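Local coordinates for DNA alpha-glucosyltransferase (Enterobacteria phage T4, PDB 1XV5), which belongs to the GT-B clan of glycosyltransferases, with two Rossmann-like domains, and binds uridine-5'-diphosphate, at residues D67-L72 against K98-N103; E220-P225 against S356-I361. One frame throughout, in Å; residues are numbered along the deposited sequence.

Contact 1: D67-L72 against K98-N103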
# COMPACT_ATOMS: atom_id res chain seq x y z
N ASP A 67 -28.94 9.47 -5.59
CA ASP A 67 -29.46 8.91 -6.83
C ASP A 67 -28.34 8.56 -7.79
O ASP A 67 -28.31 7.47 -8.37
CB ASP A 67 -30.42 9.90 -7.49
CG ASP A 67 -31.75 9.99 -6.75
OD1 ASP A 67 -31.74 10.13 -5.51
OD2 ASP A 67 -32.80 9.93 -7.42
N LYS A 68 -27.41 9.49 -7.96
CA LYS A 68 -26.27 9.28 -8.86
C LYS A 68 -25.47 8.08 -8.37
O LYS A 68 -25.13 7.19 -9.15
CB LYS A 68 -25.39 10.53 -8.88
CG LYS A 68 -24.14 10.42 -9.74
CD LYS A 68 -23.32 11.70 -9.68
CE LYS A 68 -21.99 11.55 -10.39
NZ LYS A 68 -22.16 11.19 -11.83
N ALA A 69 -25.18 8.05 -7.08
CA ALA A 69 -24.40 6.97 -6.48
C ALA A 69 -25.07 5.61 -6.67
O ALA A 69 -24.42 4.63 -7.05
CB ALA A 69 -24.19 7.24 -5.00
N LEU A 70 -26.38 5.54 -6.41
CA LEU A 70 -27.12 4.29 -6.55
C LEU A 70 -27.09 3.76 -7.98
O LEU A 70 -26.86 2.57 -8.19
CB LEU A 70 -28.57 4.48 -6.11
CG LEU A 70 -29.45 3.23 -6.17
CD1 LEU A 70 -28.91 2.19 -5.20
CD2 LEU A 70 -30.88 3.59 -5.82
N LYS A 71 -27.33 4.63 -8.95
CA LYS A 71 -27.33 4.22 -10.34
C LYS A 71 -25.97 3.64 -10.73
O LYS A 71 -25.89 2.66 -11.46
CB LYS A 71 -27.65 5.41 -11.25
CG LYS A 71 -27.70 5.06 -12.73
CD LYS A 71 -27.97 6.28 -13.59
CE LYS A 71 -27.96 5.91 -15.07
NZ LYS A 71 -26.67 5.26 -15.46
N LEU A 72 -24.90 4.25 -10.22
CA LEU A 72 -23.55 3.80 -10.51
C LEU A 72 -23.26 2.40 -9.97
O LEU A 72 -22.81 1.53 -10.70
CB LEU A 72 -22.53 4.79 -9.95
CG LEU A 72 -22.38 6.13 -10.68
CD1 LEU A 72 -21.52 7.08 -9.86
CD2 LEU A 72 -21.77 5.89 -12.05
N LYS A 98 -25.27 3.84 3.95
CA LYS A 98 -25.97 2.68 4.48
C LYS A 98 -27.19 2.38 3.61
O LYS A 98 -27.53 1.21 3.41
CB LYS A 98 -26.41 2.92 5.93
CG LYS A 98 -25.25 3.02 6.91
CD LYS A 98 -25.75 3.09 8.34
CE LYS A 98 -24.59 3.14 9.33
NZ LYS A 98 -25.05 3.14 10.75
N LYS A 99 -27.84 3.42 3.11
CA LYS A 99 -29.02 3.24 2.26
C LYS A 99 -28.58 2.57 0.96
O LYS A 99 -29.29 1.72 0.41
CB LYS A 99 -29.69 4.58 1.94
CG LYS A 99 -31.05 4.40 1.27
CD LYS A 99 -31.57 5.68 0.63
CE LYS A 99 -31.77 6.80 1.61
NZ LYS A 99 -32.27 8.02 0.90
N LEU A 100 -27.41 2.97 0.47
CA LEU A 100 -26.87 2.39 -0.76
C LEU A 100 -26.72 0.88 -0.62
O LEU A 100 -27.14 0.12 -1.49
CB LEU A 100 -25.50 2.99 -1.08
CG LEU A 100 -25.42 4.21 -1.99
CD1 LEU A 100 -23.96 4.63 -2.13
CD2 LEU A 100 -26.01 3.88 -3.35
N LEU A 101 -26.12 0.46 0.49
CA LEU A 101 -25.91 -0.96 0.76
C LEU A 101 -27.23 -1.72 0.74
O LEU A 101 -27.33 -2.79 0.14
CB LEU A 101 -25.23 -1.14 2.12
CG LEU A 101 -23.82 -0.57 2.26
CD1 LEU A 101 -23.34 -0.76 3.69
CD2 LEU A 101 -22.87 -1.27 1.29
N ASP A 102 -28.24 -1.17 1.41
CA ASP A 102 -29.56 -1.81 1.47
C ASP A 102 -30.26 -1.86 0.13
O ASP A 102 -31.08 -2.75 -0.11
CB ASP A 102 -30.45 -1.07 2.47
CG ASP A 102 -30.10 -1.36 3.91
OD1 ASP A 102 -30.72 -0.74 4.81
OD2 ASP A 102 -29.22 -2.21 4.16
N ASN A 103 -29.96 -0.92 -0.76
CA ASN A 103 -30.62 -0.88 -2.06
C ASN A 103 -29.83 -1.38 -3.26
O ASN A 103 -30.27 -1.23 -4.40
CB ASN A 103 -31.13 0.53 -2.33
CG ASN A 103 -32.26 0.93 -1.41
OD1 ASN A 103 -32.04 1.25 -0.24
ND2 ASN A 103 -33.48 0.87 -1.92

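Contact 2: E220-P225 against S356-I361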
# COMPACT_ATOMS: atom_id res chain seq x y z
N GLU A 220 22.25 8.68 10.39
CA GLU A 220 23.16 9.23 11.40
C GLU A 220 24.34 8.32 11.72
O GLU A 220 25.48 8.78 11.79
CB GLU A 220 22.38 9.52 12.69
CG GLU A 220 23.25 10.01 13.84
CD GLU A 220 22.44 10.31 15.09
OE1 GLU A 220 21.64 11.28 15.06
OE2 GLU A 220 22.60 9.59 16.10
N LYS A 221 24.07 7.03 11.89
CA LYS A 221 25.11 6.07 12.25
C LYS A 221 26.02 5.58 11.13
O LYS A 221 27.21 5.35 11.36
CB LYS A 221 24.48 4.86 12.94
CG LYS A 221 23.84 5.16 14.28
CD LYS A 221 23.21 3.92 14.88
CE LYS A 221 22.59 4.22 16.24
NZ LYS A 221 21.88 3.03 16.77
N PHE A 222 25.48 5.41 9.93
CA PHE A 222 26.28 4.90 8.83
C PHE A 222 26.35 5.69 7.54
O PHE A 222 27.43 5.95 7.02
CB PHE A 222 25.86 3.47 8.51
CG PHE A 222 26.12 2.50 9.62
CD1 PHE A 222 25.20 2.34 10.65
CD2 PHE A 222 27.30 1.77 9.66
CE1 PHE A 222 25.46 1.47 11.71
CE2 PHE A 222 27.57 0.89 10.71
CZ PHE A 222 26.65 0.74 11.74
N LEU A 223 25.19 6.07 6.99
CA LEU A 223 25.18 6.79 5.73
C LEU A 223 25.85 8.17 5.75
O LEU A 223 26.71 8.45 4.92
CB LEU A 223 23.74 6.93 5.22
CG LEU A 223 23.00 5.60 5.01
CD1 LEU A 223 21.57 5.87 4.56
CD2 LEU A 223 23.72 4.74 3.99
N LYS A 224 25.48 9.02 6.70
CA LYS A 224 26.08 10.35 6.75
C LYS A 224 27.59 10.32 6.97
O LYS A 224 28.33 11.02 6.29
CB LYS A 224 25.41 11.20 7.84
CG LYS A 224 25.70 12.69 7.68
CD LYS A 224 25.07 13.51 8.79
CE LYS A 224 25.30 14.99 8.57
NZ LYS A 224 24.73 15.82 9.66
N PRO A 225 28.07 9.50 7.93
CA PRO A 225 29.51 9.43 8.19
C PRO A 225 30.30 8.93 6.98
O PRO A 225 31.47 9.27 6.80
CB PRO A 225 29.61 8.46 9.36
CG PRO A 225 28.31 8.66 10.08
CD PRO A 225 27.32 8.72 8.94
N SER A 356 26.48 -4.73 9.23
CA SER A 356 26.44 -5.75 8.19
C SER A 356 25.59 -5.26 7.03
O SER A 356 25.91 -5.51 5.86
CB SER A 356 25.86 -7.05 8.75
OG SER A 356 25.77 -8.04 7.74
N THR A 357 24.49 -4.58 7.35
CA THR A 357 23.61 -4.05 6.32
C THR A 357 24.35 -3.04 5.45
O THR A 357 24.29 -3.10 4.22
CB THR A 357 22.38 -3.36 6.95
OG1 THR A 357 21.62 -4.32 7.69
CG2 THR A 357 21.50 -2.74 5.87
N PHE A 358 25.05 -2.11 6.08
CA PHE A 358 25.77 -1.10 5.31
C PHE A 358 26.93 -1.72 4.53
O PHE A 358 27.27 -1.25 3.44
CB PHE A 358 26.29 0.01 6.22
CG PHE A 358 26.92 1.15 5.46
CD1 PHE A 358 26.23 1.76 4.42
CD2 PHE A 358 28.20 1.59 5.78
CE1 PHE A 358 26.81 2.80 3.70
CE2 PHE A 358 28.79 2.62 5.06
CZ PHE A 358 28.09 3.23 4.02
N GLU A 359 27.54 -2.77 5.07
CA GLU A 359 28.64 -3.42 4.37
C GLU A 359 28.16 -4.00 3.05
O GLU A 359 28.87 -3.94 2.04
CB GLU A 359 29.25 -4.53 5.25
CG GLU A 359 30.01 -3.98 6.44
CD GLU A 359 31.20 -3.12 6.03
OE1 GLU A 359 31.71 -2.36 6.88
OE2 GLU A 359 31.63 -3.21 4.86
N ARG A 360 26.95 -4.55 3.04
CA ARG A 360 26.39 -5.12 1.82
C ARG A 360 26.11 -3.99 0.83
O ARG A 360 26.34 -4.13 -0.38
CB ARG A 360 25.11 -5.89 2.14
CG ARG A 360 24.46 -6.59 0.95
CD ARG A 360 25.42 -7.53 0.22
NE ARG A 360 24.72 -8.36 -0.76
CZ ARG A 360 25.31 -9.15 -1.66
NH1 ARG A 360 26.63 -9.23 -1.71
NH2 ARG A 360 24.57 -9.86 -2.50
N ILE A 361 25.61 -2.87 1.34
CA ILE A 361 25.32 -1.71 0.50
C ILE A 361 26.61 -1.21 -0.16
O ILE A 361 26.63 -0.90 -1.34
CB ILE A 361 24.68 -0.58 1.34
CG1 ILE A 361 23.27 -1.00 1.76
CG2 ILE A 361 24.66 0.72 0.56
CD1 ILE A 361 22.58 -0.03 2.71

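Contact 1: D67-L72 against K98-N103
Leu-70 and Leu-100 mark the place where the two helices come together, with their CA atoms 6.1 Å apart. The short helical axes approach to 10.2 Å. They run in broadly the same direction and cross at -35°. No hydrogen bond joins the segments; methyl groups do most of the touching. Leu-100 enters with both of its own. Its CD2 presses on the backbone of Leu-70, 3.4 Å from the Leu-70 CA. The fit is tight here, and chi1 of Leu-100 is -92°, well off the staggered value. Its other methyl, CD1, rests 3.9 Å from the Ala-69 CB. Leu-70 contributes CB and CD1 from the other helix. The two leucine side chains lie alongside each other and point opposite ways. With chi1 at -178° Leu-70 stretches away from its own N, and its CD1 comes up to the Leu-100 CD2 at 3.8 Å and the Asn-103 CB at 4.0 Å. The same Leu-70 CD1 lies 3.8 Å from the Asn-103 O. That oxygen also takes a weak hydrogen bond from Asn-74 ND2. Leu-62 touches both Ala-69 and Leu-100 and extends the apolar layer, while Val-60 meets Ala-69 from strand 58-60. Helices 66-73 and 91-103 connect successive strands of the seven-stranded parallel sheet, with strand 78-83 between them in sequence. Such helix pairing beside a sheet of order 3-2-1-4-5-6-7 is characteristic of a Rossmann-like domain.

Contact 2: E220-P225 against S356-I361
Phe-222 and Phe-358 have the nearest CA atoms across the contact, 7.0 Å apart. Phe-222 sits in a wider, pi-type turn of helix 212-223. Phe-358 lies on a regular turn of helix 354-365. Both side chains leave their backbones toward the other segment.

Phe-358 can be followed outward. Its CB meets the ring of Phe-222, with the Phe-222 CD2 at 4.0 Å. CG comes next. The Phe-222 CB lies over one face of the Phe-358 ring, 4.0 Å from this CG. From there the ring divides between two neighbours. On one branch, the Phe-358 CD2 is 4.0 Å from the Phe-222 CD2. The two ring planes are inclined by about 50°, so the pair is neither a parallel nor a T-shaped stack. On the other branch, CD1 and CE1 turn to Leu-223, whose CD2 methyl is 3.7 Å from the Phe-358 CE1. At the far end, CE2 and CZ of Phe-358 each lie 4.1 Å from the Phe-222 backbone O, which stands over the same face as the Phe-222 CB. Chi1 of Phe-358 is -174°, which places CG anti to the backbone N and carries the ring across to the other helix.

Phe-218, one turn back on helix 212-223, also touches Phe-358. Tyr-292 of strand 288-293 meets Leu-223 and Ile-361, so the cluster rests against the second sheet. Lys-221 pairs with Asp-217 and Glu-359 with Lys-362, each within its own helix. No hydrogen bond or salt bridge crosses between the segments. In this patch, dispersion and the burial of apolar groups account for the contact, which would probably tolerate small shifts better than a hydrogen-bonded one.

Contact 1 and contact 2 sit near the two far ends of the molecule. Their centres are about 54 Å apart, and their nearest atoms about 45 Å. They share no helix, strand or sheet. Both segments of contact 1 precede those of contact 2 in the sequence. The helices of contact 1, 66-73 and 91-103, belong with the first seven-stranded parallel sheet. Helices 212-223 and 354-365 of contact 2 belong with the second, and their segments are 131 residues apart. Each contact therefore joins helices within one half of the protein. This suits the two-domain GT-B architecture, in which each Rossmann-like domain packs helices around its own sheet.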